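Local coordinates for protein D-alanyl-lipoteichoic acid synthetase (Streptococcus pneumoniae, PDB 3BMA) that probably takes part in the D-alanylation of lipoteichoic acid during cell-wall biogenesis, as a membrane-associated member of the DltD family, at residues A58-L63 with L355-F360; S83-F88 with A119-Y124; L97-V102 with K287-P292; S266-K271 with E311-Q316. The protein carries 1 engineered substitution. All blocks are in the same frame, centred on the assembly; numbering follows the deposited sequence.

Interaction 1. Residues A58-L63 with L355-F360; sequences AHPAVL and LGWLAF
W357 presents one face of its indole to the turn at H59 and P60, and the tight part of the contact is built over that face. H59 CA stands 3.9 Å from the centroid of the W357 five-membered ring and P60 CD 3.7 Å from that of the six-membered ring; each lies 16° off the ring normal, which qualifies both as CH-pi contacts. The H59 imidazole runs alongside the indole, its CD2 reaching 3.6 Å from W357 NE1 with the planes inclined at 66°. Next to the indole, P60 CG meets F360 CE2 at 3.9 Å. Because H59 holds CG anti to its own backbone N (chi1 -164°), ND1 can accept the amide A61 N at 3.3 Å, an N-cap bond, while F55 stacks on the imidazole. A58 packs closely too, its CB 3.8 Å from both W357 CB and L358 CD2. The polar backbone is joined less directly: no hydrogen bond links the segments, and a water donates to both A58 O and W357 O. Toward the solvent side, L355 and A359 are partly exposed. P60 and F360 both touch F46 of strand 43-47. The result is a side-chain-capped helix start wedged against helix 355-369 beside a parallel sheet, consistent with the alpha/beta fold of the SGNH-hydrolase clan.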
loop_
_atom_site.group_PDB
_atom_site.type_symbol
_atom_site.label_atom_id
_atom_site.label_comp_id
_atom_site.label_asym_id
_atom_site.label_seq_id
_atom_site.Cartn_x
_atom_site.Cartn_y
_atom_site.Cartn_z
ATOM N N ALA C 58 -12.837 47.318 -24.855
ATOM C CA ALA C 58 -11.582 47.619 -24.176
ATOM C C ALA C 58 -11.117 46.517 -23.217
ATOM O O ALA C 58 -10.062 46.641 -22.596
ATOM C CB ALA C 58 -11.692 48.947 -23.453
ATOM N N HIS C 59 -11.911 45.449 -23.111
ATOM C CA HIS C 59 -11.598 44.264 -22.299
ATOM C C HIS C 59 -10.231 43.683 -22.683
ATOM O O HIS C 59 -9.929 43.584 -23.876
ATOM C CB HIS C 59 -12.700 43.214 -22.498
ATOM C CG HIS C 59 -12.711 42.131 -21.463
ATOM N ND1 HIS C 59 -11.872 41.039 -21.518
ATOM C CD2 HIS C 59 -13.468 41.966 -20.351
ATOM C CE1 HIS C 59 -12.104 40.256 -20.479
ATOM N NE2 HIS C 59 -13.071 40.792 -19.759
ATOM N N PRO C 60 -9.392 43.321 -21.681
ATOM C CA PRO C 60 -8.022 42.816 -21.901
ATOM C C PRO C 60 -7.894 41.628 -22.862
ATOM O O PRO C 60 -6.869 41.493 -23.537
ATOM C CB PRO C 60 -7.558 42.412 -20.493
ATOM C CG PRO C 60 -8.791 42.393 -19.650
ATOM C CD PRO C 60 -9.698 43.406 -20.243
ATOM N N ALA C 61 -8.922 40.786 -22.916
ATOM C CA ALA C 61 -8.962 39.656 -23.840
ATOM C C ALA C 61 -9.168 40.105 -25.288
ATOM O O ALA C 61 -8.649 39.483 -26.214
ATOM C CB ALA C 61 -10.052 38.691 -23.429
ATOM N N VAL C 62 -9.929 41.184 -25.469
ATOM C CA VAL C 62 -10.226 41.736 -26.794
ATOM C C VAL C 62 -9.015 42.485 -27.367
ATOM O O VAL C 62 -8.641 42.276 -28.527
ATOM C CB VAL C 62 -11.486 42.646 -26.751
ATOM C CG1 VAL C 62 -11.727 43.329 -28.089
ATOM C CG2 VAL C 62 -12.706 41.835 -26.351
ATOM N N LEU C 63 -8.397 43.328 -26.540
ATOM C CA LEU C 63 -7.222 44.113 -26.928
ATOM C C LEU C 63 -6.009 43.259 -27.292
ATOM O O LEU C 63 -5.243 43.624 -28.181
ATOM C CB LEU C 63 -6.831 45.102 -25.824
ATOM C CG LEU C 63 -7.822 46.177 -25.358
ATOM C CD1 LEU C 63 -7.184 47.014 -24.261
ATOM C CD2 LEU C 63 -8.292 47.066 -26.503
ATOM N N LEU C 355 -14.133 52.368 -20.056
ATOM C CA LEU C 355 -12.954 53.234 -19.957
ATOM C C LEU C 355 -12.029 52.818 -18.812
ATOM O O LEU C 355 -10.832 53.102 -18.843
ATOM C CB LEU C 355 -13.367 54.708 -19.821
ATOM C CG LEU C 355 -13.406 55.623 -21.057
ATOM C CD1 LEU C 355 -14.211 55.053 -22.222
ATOM C CD2 LEU C 355 -13.937 57.002 -20.676
ATOM N N GLY C 356 -12.589 52.130 -17.818
ATOM C CA GLY C 356 -11.811 51.570 -16.709
ATOM C C GLY C 356 -10.874 50.453 -17.131
ATOM O O GLY C 356 -9.853 50.221 -16.487
ATOM N N TRP C 357 -11.225 49.762 -18.214
ATOM C CA TRP C 357 -10.353 48.762 -18.822
ATOM C C TRP C 357 -9.139 49.389 -19.499
ATOM O O TRP C 357 -8.079 48.761 -19.598
ATOM C CB TRP C 357 -11.112 47.925 -19.850
ATOM C CG TRP C 357 -11.959 46.786 -19.309
ATOM C CD1 TRP C 357 -13.214 46.452 -19.722
ATOM C CD2 TRP C 357 -11.607 45.827 -18.290
ATOM N NE1 TRP C 357 -13.672 45.360 -19.028
ATOM C CE2 TRP C 357 -12.709 44.957 -18.142
ATOM C CE3 TRP C 357 -10.476 45.624 -17.485
ATOM C CZ2 TRP C 357 -12.715 43.903 -17.224
ATOM C CZ3 TRP C 357 -10.483 44.573 -16.574
ATOM C CH2 TRP C 357 -11.595 43.727 -16.453
ATOM N N LEU C 358 -9.306 50.620 -19.977
ATOM C CA LEU C 358 -8.240 51.341 -20.666
ATOM C C LEU C 358 -7.184 51.846 -19.697
ATOM O O LEU C 358 -5.993 51.855 -20.023
ATOM C CB LEU C 358 -8.815 52.490 -21.491
ATOM C CG LEU C 358 -9.581 52.076 -22.750
ATOM C CD1 LEU C 358 -10.166 53.296 -23.416
ATOM C CD2 LEU C 358 -8.684 51.307 -23.723
ATOM N N ALA C 359 -7.627 52.255 -18.509
ATOM C CA ALA C 359 -6.728 52.622 -17.420
ATOM C C ALA C 359 -6.002 51.386 -16.897
ATOM O O ALA C 359 -4.812 51.446 -16.581
ATOM C CB ALA C 359 -7.504 53.295 -16.299
ATOM N N PHE C 360 -6.746 50.280 -16.812
ATOM C CA PHE C 360 -6.240 48.949 -16.458
ATOM C C PHE C 360 -5.106 48.555 -17.408
ATOM O O PHE C 360 -4.018 48.183 -16.959
ATOM C CB PHE C 360 -7.411 47.946 -16.505
ATOM C CG PHE C 360 -7.029 46.500 -16.304
ATOM C CD1 PHE C 360 -7.046 45.935 -15.033
ATOM C CD2 PHE C 360 -6.722 45.683 -17.394
ATOM C CE1 PHE C 360 -6.726 44.588 -14.846
ATOM C CE2 PHE C 360 -6.390 44.337 -17.212
ATOM C CZ PHE C 360 -6.395 43.791 -15.934
HETATM O O HOH W 1 -7.844 46.189 -20.597
#

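Interaction 2. Residues S83-F88 with A119-Y124; sequences SLNQYF and AAFQQY
F121 is the first residue along 119-124 to engage helix 83-90, and it carries most of the contact. With CG anti to the backbone N (chi1 -173°), its ring reaches across to three side chains on about one turn of helix 83-90. The N85 amide lies almost flat over one face, its plane 19° from that of the ring, with N85 OD1 3.3 Å from F121 CD1. From another direction L84 CD2 comes obliquely to 3.6 Å from F121 CE1. F88 takes the edge: its CD2 sits near the plane of the F121 ring, 3.7 Å from CZ, and the two side chains cross at about a right angle. One residue on, Q122 turns away from helix 83-90; it and Q123 pack on F197 of the second subunit. Y124 then returns to the contact, meeting N85 ND2 at the edge of its ring, 3.6 Å from CD2. N85 is thus wedged between two aromatic rings, against a face of one and the edge of the other, while Y124 OH is hydrogen-bonded to G79 O. The local axes run 11° apart and approach to 10.1 Å. Such nearly parallel helices, placed after strands 72-76 and 101-105 in the chain, are a recurrent feature of layered alpha/beta folds built on a parallel sheet.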
loop_
_atom_site.group_PDB
_atom_site.type_symbol
_atom_site.label_atom_id
_atom_site.label_comp_id
_atom_site.label_asym_id
_atom_site.label_seq_id
_atom_site.Cartn_x
_atom_site.Cartn_y
_atom_site.Cartn_z
ATOM N N SER C 83 -9.580 34.741 -2.373
ATOM C CA SER C 83 -8.204 34.258 -2.216
ATOM C C SER C 83 -8.053 32.788 -1.824
ATOM O O SER C 83 -7.105 32.138 -2.265
ATOM C CB SER C 83 -7.414 35.153 -1.252
ATOM O OG SER C 83 -7.345 36.487 -1.738
ATOM N N LEU C 84 -8.974 32.271 -1.009
ATOM C CA LEU C 84 -8.948 30.853 -0.625
ATOM C C LEU C 84 -9.168 29.957 -1.846
ATOM O O LEU C 84 -8.409 29.018 -2.062
ATOM C CB LEU C 84 -9.960 30.543 0.486
ATOM C CG LEU C 84 -9.737 29.234 1.263
ATOM C CD1 LEU C 84 -8.460 29.253 2.092
ATOM C CD2 LEU C 84 -10.909 28.908 2.153
ATOM N N ASN C 85 -10.181 30.272 -2.654
ATOM C CA ASN C 85 -10.397 29.590 -3.931
ATOM C C ASN C 85 -9.185 29.647 -4.856
ATOM O O ASN C 85 -8.771 28.621 -5.406
ATOM C CB ASN C 85 -11.621 30.150 -4.662
ATOM C CG ASN C 85 -12.886 29.362 -4.385
ATOM O OD1 ASN C 85 -12.887 28.128 -4.396
ATOM N ND2 ASN C 85 -13.977 30.072 -4.145
ATOM N N GLN C 86 -8.614 30.841 -5.007
ATOM C CA GLN C 86 -7.470 31.047 -5.896
ATOM C C GLN C 86 -6.268 30.235 -5.442
ATOM O O GLN C 86 -5.632 29.570 -6.254
ATOM C CB GLN C 86 -7.102 32.536 -6.026
ATOM C CG GLN C 86 -8.168 33.438 -6.686
ATOM C CD GLN C 86 -8.445 33.131 -8.155
ATOM O OE1 GLN C 86 -7.774 32.312 -8.780
ATOM N NE2 GLN C 86 -9.449 33.798 -8.709
ATOM N N TYR C 87 -5.986 30.272 -4.139
ATOM C CA TYR C 87 -4.908 29.485 -3.545
ATOM C C TYR C 87 -4.995 28.008 -3.902
ATOM O O TYR C 87 -4.001 27.409 -4.317
ATOM C CB TYR C 87 -4.875 29.646 -2.023
ATOM C CG TYR C 87 -3.751 28.874 -1.371
ATOM C CD1 TYR C 87 -2.429 29.291 -1.510
ATOM C CD2 TYR C 87 -4.005 27.722 -0.628
ATOM C CE1 TYR C 87 -1.391 28.594 -0.919
ATOM C CE2 TYR C 87 -2.966 27.007 -0.040
ATOM C CZ TYR C 87 -1.663 27.453 -0.189
ATOM O OH TYR C 87 -0.623 26.766 0.392
ATOM N N PHE C 88 -6.185 27.433 -3.753
ATOM C CA PHE C 88 -6.393 26.014 -4.033
ATOM C C PHE C 88 -6.310 25.696 -5.522
ATOM O O PHE C 88 -5.788 24.651 -5.907
ATOM C CB PHE C 88 -7.707 25.522 -3.417
ATOM C CG PHE C 88 -7.654 25.397 -1.920
ATOM C CD1 PHE C 88 -6.697 24.593 -1.313
ATOM C CD2 PHE C 88 -8.559 26.077 -1.116
ATOM C CE1 PHE C 88 -6.632 24.486 0.067
ATOM C CE2 PHE C 88 -8.505 25.966 0.263
ATOM C CZ PHE C 88 -7.541 25.170 0.853
ATOM N N ALA C 119 -21.215 28.984 -0.160
ATOM C CA ALA C 119 -21.978 28.421 -1.274
ATOM C C ALA C 119 -21.277 28.626 -2.613
ATOM O O ALA C 119 -21.401 27.797 -3.512
ATOM C CB ALA C 119 -23.392 29.015 -1.312
ATOM N N ALA C 120 -20.547 29.734 -2.739
ATOM C CA ALA C 120 -19.746 30.021 -3.932
ATOM C C ALA C 120 -18.481 29.162 -4.004
ATOM O O ALA C 120 -18.176 28.599 -5.055
ATOM C CB ALA C 120 -19.395 31.508 -4.002
ATOM N N PHE C 121 -17.765 29.060 -2.883
ATOM C CA PHE C 121 -16.537 28.251 -2.770
ATOM C C PHE C 121 -16.688 26.804 -3.242
ATOM O O PHE C 121 -15.811 26.290 -3.935
ATOM C CB PHE C 121 -16.034 28.260 -1.319
ATOM C CG PHE C 121 -14.689 27.599 -1.121
ATOM C CD1 PHE C 121 -13.522 28.351 -1.176
ATOM C CD2 PHE C 121 -14.588 26.232 -0.850
ATOM C CE1 PHE C 121 -12.278 27.753 -0.997
ATOM C CE2 PHE C 121 -13.348 25.628 -0.664
ATOM C CZ PHE C 121 -12.191 26.390 -0.736
ATOM N N GLN C 122 -17.795 26.169 -2.847
ATOM C CA GLN C 122 -18.100 24.759 -3.118
ATOM C C GLN C 122 -18.062 24.396 -4.597
ATOM O O GLN C 122 -17.725 23.266 -4.962
ATOM C CB GLN C 122 -19.498 24.428 -2.594
ATOM C CG GLN C 122 -19.610 24.288 -1.095
ATOM C CD GLN C 122 -21.046 24.261 -0.600
ATOM O OE1 GLN C 122 -21.299 23.978 0.572
ATOM N NE2 GLN C 122 -21.994 24.552 -1.487
ATOM N N GLN C 123 -18.422 25.363 -5.435
ATOM C CA GLN C 123 -18.499 25.164 -6.868
ATOM C C GLN C 123 -17.130 25.074 -7.534
ATOM O O GLN C 123 -16.987 24.410 -8.561
ATOM C CB GLN C 123 -19.329 26.279 -7.505
ATOM C CG GLN C 123 -20.759 26.359 -6.975
ATOM C CD GLN C 123 -21.569 27.468 -7.629
ATOM O OE1 GLN C 123 -21.662 27.551 -8.857
ATOM N NE2 GLN C 123 -22.167 28.325 -6.806
ATOM N N TYR C 124 -16.125 25.722 -6.946
ATOM C CA TYR C 124 -14.823 25.864 -7.605
ATOM C C TYR C 124 -13.720 25.006 -6.973
ATOM O O TYR C 124 -12.599 24.949 -7.480
ATOM C CB TYR C 124 -14.406 27.344 -7.680
ATOM C CG TYR C 124 -15.541 28.306 -8.003
ATOM C CD1 TYR C 124 -16.336 28.134 -9.140
ATOM C CD2 TYR C 124 -15.808 29.397 -7.176
ATOM C CE1 TYR C 124 -17.378 29.006 -9.428
ATOM C CE2 TYR C 124 -16.842 30.282 -7.460
ATOM C CZ TYR C 124 -17.626 30.079 -8.585
ATOM O OH TYR C 124 -18.655 30.952 -8.874
#

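Interaction 3. Residues L97-V102 with K287-P292; sequences LENKQV and KSKVNP
Neighbouring parallel strands begin here, with Q101 bridged to N291 and V102 to P292. N291 N donates to K100 O at 2.8 Å, tilted 24° from the carbonyl plane, and V102 N reaches N291 O in a weaker bond of 3.4 Å. Ahead of the strands, the type II turn L97-K100 sends N99 N to S288 O at 3.0 Å, almost straight on to the carbonyl. On one face of the sheet, V102 CG2 fits against P292 CB at 3.7 Å and V290 CG2 at 3.9 Å, a patch that F285 covers. On the other face Q101 and N291 run side by side, their amide planes 40° apart, each bonded away from the pair: Q101 to R42 and F367, N291 to T372. The exposed end is polar. N99 ND2 lies 3.5 Å from K289 CD, and a water bridges ND2 to K289 O, weakly at the carbonyl. K289, bent at its last torsion (chi4 71°), directs NZ to E98 OE2, a long salt bridge of 3.8 Å. Both N99 and K289 have positive phi where the chains pass into the strands. The parallel sheet they enter has strand order 2-1-3-4-5, that of a flavodoxin-like alpha/beta fold.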
loop_
_atom_site.group_PDB
_atom_site.type_symbol
_atom_site.label_atom_id
_atom_site.label_comp_id
_atom_site.label_asym_id
_atom_site.label_seq_id
_atom_site.Cartn_x
_atom_site.Cartn_y
_atom_site.Cartn_z
ATOM N N LEU C 97 3.246 28.286 -12.919
ATOM C CA LEU C 97 3.311 29.605 -12.292
ATOM C C LEU C 97 4.739 30.016 -11.945
ATOM O O LEU C 97 5.015 31.204 -11.797
ATOM C CB LEU C 97 2.447 29.651 -11.028
ATOM C CG LEU C 97 0.931 29.474 -11.145
ATOM C CD1 LEU C 97 0.329 29.526 -9.761
ATOM C CD2 LEU C 97 0.290 30.511 -12.054
ATOM N N GLU C 98 5.622 29.023 -11.814
ATOM C CA GLU C 98 7.035 29.209 -11.456
ATOM C C GLU C 98 7.759 30.207 -12.366
ATOM O O GLU C 98 7.769 30.038 -13.592
ATOM C CB GLU C 98 7.758 27.855 -11.471
ATOM C CG GLU C 98 9.144 27.845 -10.820
ATOM C CD GLU C 98 9.105 27.662 -9.308
ATOM O OE1 GLU C 98 8.075 27.184 -8.782
ATOM O OE2 GLU C 98 10.115 27.988 -8.643
ATOM N N ASN C 99 8.336 31.238 -11.740
ATOM C CA ASN C 99 9.060 32.353 -12.394
ATOM C C ASN C 99 8.257 33.102 -13.460
ATOM O O ASN C 99 8.778 33.421 -14.535
ATOM C CB ASN C 99 10.413 31.903 -12.983
ATOM C CG ASN C 99 11.222 31.043 -12.033
ATOM O OD1 ASN C 99 11.459 29.867 -12.308
ATOM N ND2 ASN C 99 11.665 31.623 -10.919
ATOM N N LYS C 100 6.992 33.383 -13.166
ATOM C CA LYS C 100 6.108 33.972 -14.164
ATOM C C LYS C 100 5.359 35.220 -13.706
ATOM O O LYS C 100 5.295 35.519 -12.523
ATOM C CB LYS C 100 5.149 32.912 -14.718
ATOM C CG LYS C 100 5.545 32.460 -16.111
ATOM C CD LYS C 100 5.567 30.957 -16.251
ATOM C CE LYS C 100 6.281 30.561 -17.536
ATOM N NZ LYS C 100 6.522 29.096 -17.610
ATOM N N GLN C 101 4.820 35.965 -14.666
ATOM C CA GLN C 101 4.013 37.135 -14.350
ATOM C C GLN C 101 2.533 36.769 -14.298
ATOM O O GLN C 101 2.050 35.996 -15.132
ATOM C CB GLN C 101 4.245 38.248 -15.373
ATOM C CG GLN C 101 5.599 38.935 -15.260
ATOM C CD GLN C 101 5.738 40.106 -16.219
ATOM O OE1 GLN C 101 5.375 40.014 -17.393
ATOM N NE2 GLN C 101 6.271 41.214 -15.721
ATOM N N VAL C 102 1.826 37.307 -13.303
ATOM C CA VAL C 102 0.365 37.161 -13.205
ATOM C C VAL C 102 -0.343 38.509 -12.948
ATOM O O VAL C 102 0.298 39.502 -12.585
ATOM C CB VAL C 102 -0.075 36.119 -12.117
ATOM C CG1 VAL C 102 0.665 34.781 -12.259
ATOM C CG2 VAL C 102 0.090 36.671 -10.718
ATOM N N LYS C 287 6.972 31.616 -2.887
ATOM C CA LYS C 287 7.544 30.281 -3.078
ATOM C C LYS C 287 7.768 29.963 -4.553
ATOM O O LYS C 287 8.775 29.352 -4.911
ATOM C CB LYS C 287 6.628 29.215 -2.479
ATOM C CG LYS C 287 6.610 29.142 -0.962
ATOM C CD LYS C 287 5.476 28.236 -0.515
ATOM C CE LYS C 287 5.521 27.974 0.972
ATOM N NZ LYS C 287 4.514 26.952 1.366
ATOM N N SER C 288 6.826 30.384 -5.397
ATOM C CA SER C 288 6.869 30.098 -6.833
ATOM C C SER C 288 7.630 31.158 -7.622
ATOM O O SER C 288 7.835 31.003 -8.826
ATOM C CB SER C 288 5.452 29.958 -7.400
ATOM O OG SER C 288 4.646 29.120 -6.594
ATOM N N LYS C 289 8.045 32.221 -6.928
ATOM C CA LYS C 289 8.742 33.376 -7.515
ATOM C C LYS C 289 7.943 34.042 -8.636
ATOM O O LYS C 289 8.504 34.376 -9.684
ATOM C CB LYS C 289 10.155 33.011 -8.020
ATOM C CG LYS C 289 11.068 32.346 -7.003
ATOM C CD LYS C 289 12.479 32.232 -7.551
ATOM C CE LYS C 289 13.320 31.271 -6.728
ATOM N NZ LYS C 289 12.897 29.849 -6.919
ATOM N N VAL C 290 6.637 34.220 -8.432
ATOM C CA VAL C 290 5.837 34.908 -9.451
ATOM C C VAL C 290 5.913 36.424 -9.250
ATOM O O VAL C 290 6.103 36.901 -8.127
ATOM C CB VAL C 290 4.348 34.381 -9.600
ATOM C CG1 VAL C 290 4.181 32.969 -9.069
ATOM C CG2 VAL C 290 3.338 35.312 -8.969
ATOM N N ASN C 291 5.811 37.163 -10.350
ATOM C CA ASN C 291 5.815 38.621 -10.317
ATOM C C ASN C 291 4.422 39.136 -10.660
ATOM O O ASN C 291 4.089 39.314 -11.830
ATOM C CB ASN C 291 6.867 39.181 -11.282
ATOM C CG ASN C 291 7.078 40.681 -11.131
ATOM O OD1 ASN C 291 6.730 41.284 -10.110
ATOM N ND2 ASN C 291 7.663 41.291 -12.154
ATOM N N PRO C 292 3.594 39.367 -9.628
ATOM C CA PRO C 292 2.217 39.782 -9.820
ATOM C C PRO C 292 2.045 41.290 -9.935
ATOM O O PRO C 292 2.785 42.056 -9.306
ATOM C CB PRO C 292 1.538 39.292 -8.540
ATOM C CG PRO C 292 2.612 39.302 -7.517
ATOM C CD PRO C 292 3.929 39.231 -8.199
HETATM O O HOH W 2 11.674 34.621 -10.918
#

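Interaction 4. Residues S266-K271 with E311-Q316; sequences SFTYLK and EDMYQQ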
loop_
_atom_site.group_PDB
_atom_site.type_symbol
_atom_site.label_atom_id
_atom_site.label_comp_id
_atom_site.label_asym_id
_atom_site.label_seq_id
_atom_site.Cartn_x
_atom_site.Cartn_y
_atom_site.Cartn_z
ATOM N N SER C 266 -23.071 51.569 7.810
ATOM C CA SER C 266 -22.171 51.011 8.825
ATOM C C SER C 266 -21.310 49.861 8.277
ATOM O O SER C 266 -20.726 49.088 9.047
ATOM C CB SER C 266 -22.953 50.576 10.074
ATOM O OG SER C 266 -23.798 49.472 9.800
ATOM N N PHE C 267 -21.251 49.766 6.947
ATOM C CA PHE C 267 -20.390 48.820 6.227
ATOM C C PHE C 267 -18.915 49.172 6.412
ATOM O O PHE C 267 -18.504 50.304 6.147
ATOM C CB PHE C 267 -20.714 48.851 4.728
ATOM C CG PHE C 267 -21.734 47.834 4.279
ATOM C CD1 PHE C 267 -21.568 47.177 3.064
ATOM C CD2 PHE C 267 -22.851 47.529 5.058
ATOM C CE1 PHE C 267 -22.497 46.235 2.620
ATOM C CE2 PHE C 267 -23.785 46.583 4.627
ATOM C CZ PHE C 267 -23.608 45.936 3.402
ATOM N N THR C 268 -18.128 48.201 6.870
ATOM C CA THR C 268 -16.679 48.365 7.017
ATOM C C THR C 268 -15.905 47.149 6.488
ATOM O O THR C 268 -16.285 46.002 6.724
ATOM C CB THR C 268 -16.264 48.705 8.483
ATOM O OG1 THR C 268 -14.839 48.805 8.570
ATOM C CG2 THR C 268 -16.751 47.654 9.482
ATOM N N TYR C 269 -14.822 47.409 5.765
ATOM C CA TYR C 269 -14.014 46.331 5.206
ATOM C C TYR C 269 -12.671 46.189 5.908
ATOM O O TYR C 269 -11.750 45.554 5.387
ATOM C CB TYR C 269 -13.813 46.509 3.693
ATOM C CG TYR C 269 -15.091 46.610 2.891
ATOM C CD1 TYR C 269 -15.232 47.577 1.896
ATOM C CD2 TYR C 269 -16.158 45.738 3.121
ATOM C CE1 TYR C 269 -16.401 47.675 1.152
ATOM C CE2 TYR C 269 -17.331 45.830 2.384
ATOM C CZ TYR C 269 -17.442 46.801 1.402
ATOM O OH TYR C 269 -18.599 46.895 0.665
ATOM N N LEU C 270 -12.559 46.786 7.089
ATOM C CA LEU C 270 -11.304 46.779 7.822
ATOM C C LEU C 270 -11.080 45.463 8.544
ATOM O O LEU C 270 -9.939 45.070 8.788
ATOM C CB LEU C 270 -11.242 47.947 8.808
ATOM C CG LEU C 270 -10.876 49.326 8.246
ATOM C CD1 LEU C 270 -11.239 50.424 9.235
ATOM C CD2 LEU C 270 -9.398 49.395 7.868
ATOM N N LYS C 271 -12.175 44.789 8.880
ATOM C CA LYS C 271 -12.112 43.534 9.618
ATOM C C LYS C 271 -12.596 42.398 8.732
ATOM O O LYS C 271 -13.735 42.418 8.265
ATOM C CB LYS C 271 -12.945 43.617 10.899
ATOM C CG LYS C 271 -12.442 44.639 11.917
ATOM C CD LYS C 271 -13.339 44.666 13.146
ATOM C CE LYS C 271 -12.665 45.356 14.319
ATOM N NZ LYS C 271 -13.426 45.170 15.581
ATOM N N GLU C 311 -16.218 56.752 2.135
ATOM C CA GLU C 311 -14.970 56.912 1.383
ATOM C C GLU C 311 -13.751 56.883 2.296
ATOM O O GLU C 311 -12.686 56.415 1.895
ATOM C CB GLU C 311 -14.974 58.220 0.589
ATOM C CG GLU C 311 -15.908 58.233 -0.612
ATOM C CD GLU C 311 -15.852 59.537 -1.398
ATOM O OE1 GLU C 311 -14.739 60.075 -1.597
ATOM O OE2 GLU C 311 -16.925 60.019 -1.827
ATOM N N ASP C 312 -13.922 57.391 3.517
ATOM C CA ASP C 312 -12.877 57.378 4.543
ATOM C C ASP C 312 -12.518 55.960 4.989
ATOM O O ASP C 312 -11.351 55.671 5.250
ATOM C CB ASP C 312 -13.285 58.233 5.753
ATOM C CG ASP C 312 -14.701 57.942 6.229
ATOM O OD1 ASP C 312 -14.858 57.261 7.268
ATOM O OD2 ASP C 312 -15.656 58.390 5.558
ATOM N N MET C 313 -13.529 55.093 5.072
ATOM C CA MET C 313 -13.338 53.674 5.380
ATOM C C MET C 313 -12.686 52.976 4.193
ATOM O O MET C 313 -11.719 52.238 4.368
ATOM C CB MET C 313 -14.682 53.008 5.729
ATOM C CG MET C 313 -14.653 51.471 5.938
ATOM S SD MET C 313 -14.759 50.434 4.445
ATOM C CE MET C 313 -16.240 51.063 3.663
ATOM N N TYR C 314 -13.223 53.223 2.998
ATOM C CA TYR C 314 -12.781 52.553 1.771
ATOM C C TYR C 314 -11.299 52.753 1.440
ATOM O O TYR C 314 -10.646 51.833 0.950
ATOM C CB TYR C 314 -13.651 52.967 0.579
ATOM C CG TYR C 314 -13.545 52.024 -0.602
ATOM C CD1 TYR C 314 -12.744 52.338 -1.701
ATOM C CD2 TYR C 314 -14.235 50.812 -0.617
ATOM C CE1 TYR C 314 -12.637 51.472 -2.785
ATOM C CE2 TYR C 314 -14.134 49.939 -1.698
ATOM C CZ TYR C 314 -13.337 50.278 -2.781
ATOM O OH TYR C 314 -13.226 49.425 -3.856
ATOM N N GLN C 315 -10.775 53.948 1.703
ATOM C CA GLN C 315 -9.356 54.216 1.478
ATOM C C GLN C 315 -8.499 53.708 2.634
ATOM O O GLN C 315 -7.314 53.438 2.456
ATOM C CB GLN C 315 -9.100 55.705 1.221
ATOM C CG GLN C 315 -9.839 56.285 0.005
ATOM C CD GLN C 315 -9.494 55.601 -1.320
ATOM O OE1 GLN C 315 -8.348 55.211 -1.562
ATOM N NE2 GLN C 315 -10.495 55.473 -2.191
ATOM N N GLN C 316 -9.109 53.573 3.809
ATOM C CA GLN C 316 -8.431 53.037 4.988
ATOM C C GLN C 316 -8.201 51.525 4.876
ATOM O O GLN C 316 -7.238 51.001 5.445
ATOM C CB GLN C 316 -9.223 53.368 6.253
ATOM C CG GLN C 316 -8.408 53.406 7.533
ATOM C CD GLN C 316 -9.260 53.672 8.761
ATOM O OE1 GLN C 316 -8.972 53.163 9.848
ATOM N NE2 GLN C 316 -10.318 54.467 8.595
#
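The sulfur of M313 makes the polar part of this contact: Y269 N donates to M313 SD at 3.3 Å in a weak hydrogen bond with an N-H...S angle of 152°. The same atom forms a Met-aromatic contact, 4.6 Å from the centroid of the Y269 ring and 44° off its normal, hence an oblique approach. Bends at chi2 (-84°) and chi3 fold the methionine so that SD meets the tyrosine while CE comes 3.4 Å from F267 O, whose hydrogen bond is with R310. Van der Waals contacts make up the remainder. T268 OG1 touches M313 CG at 3.8 Å, and the same hydroxyl accepts a weak bond from L270 N within the loop. The rings of Y269 and Y314 meet edge to edge, Y269 CE1 to Y314 CD2 at 4.2 Å; Y314 OH is held by P297 O. L270 crosses the Q316 side chain at about a right angle, with CD2 3.6 Å from the backbone Q316 O. The loop before helix 274-287 thus lies along the first turns of helix 311-326. Held by the van der Waals fit of M313 and L270 plus one weak N-H...S bond, the contact is mostly apolar, with little directional bonding.

In the fold
From the N terminus, 58-63 opens interaction 1, and all the other segments follow before 355-360 closes it, so interactions 2, 3 and 4 nest inside its long loop. Interaction 2 opens at 83-88; interaction 3 opens at 97-102 before 119-124 closes interaction 2, so these two cross. Interaction 4 starts at 266-271, ahead of the closure of interaction 3 at 287-292, and ends at 311-316; these also cross, whereas 2 and 4 are in series. Interaction 3 joins strands in mid-sheet, interaction 1 helix 60-66 to helix 355-369, interaction 2 helix 83-90 to helix 118-124, and interaction 4 the loop before helix 274-287 to helix 311-326.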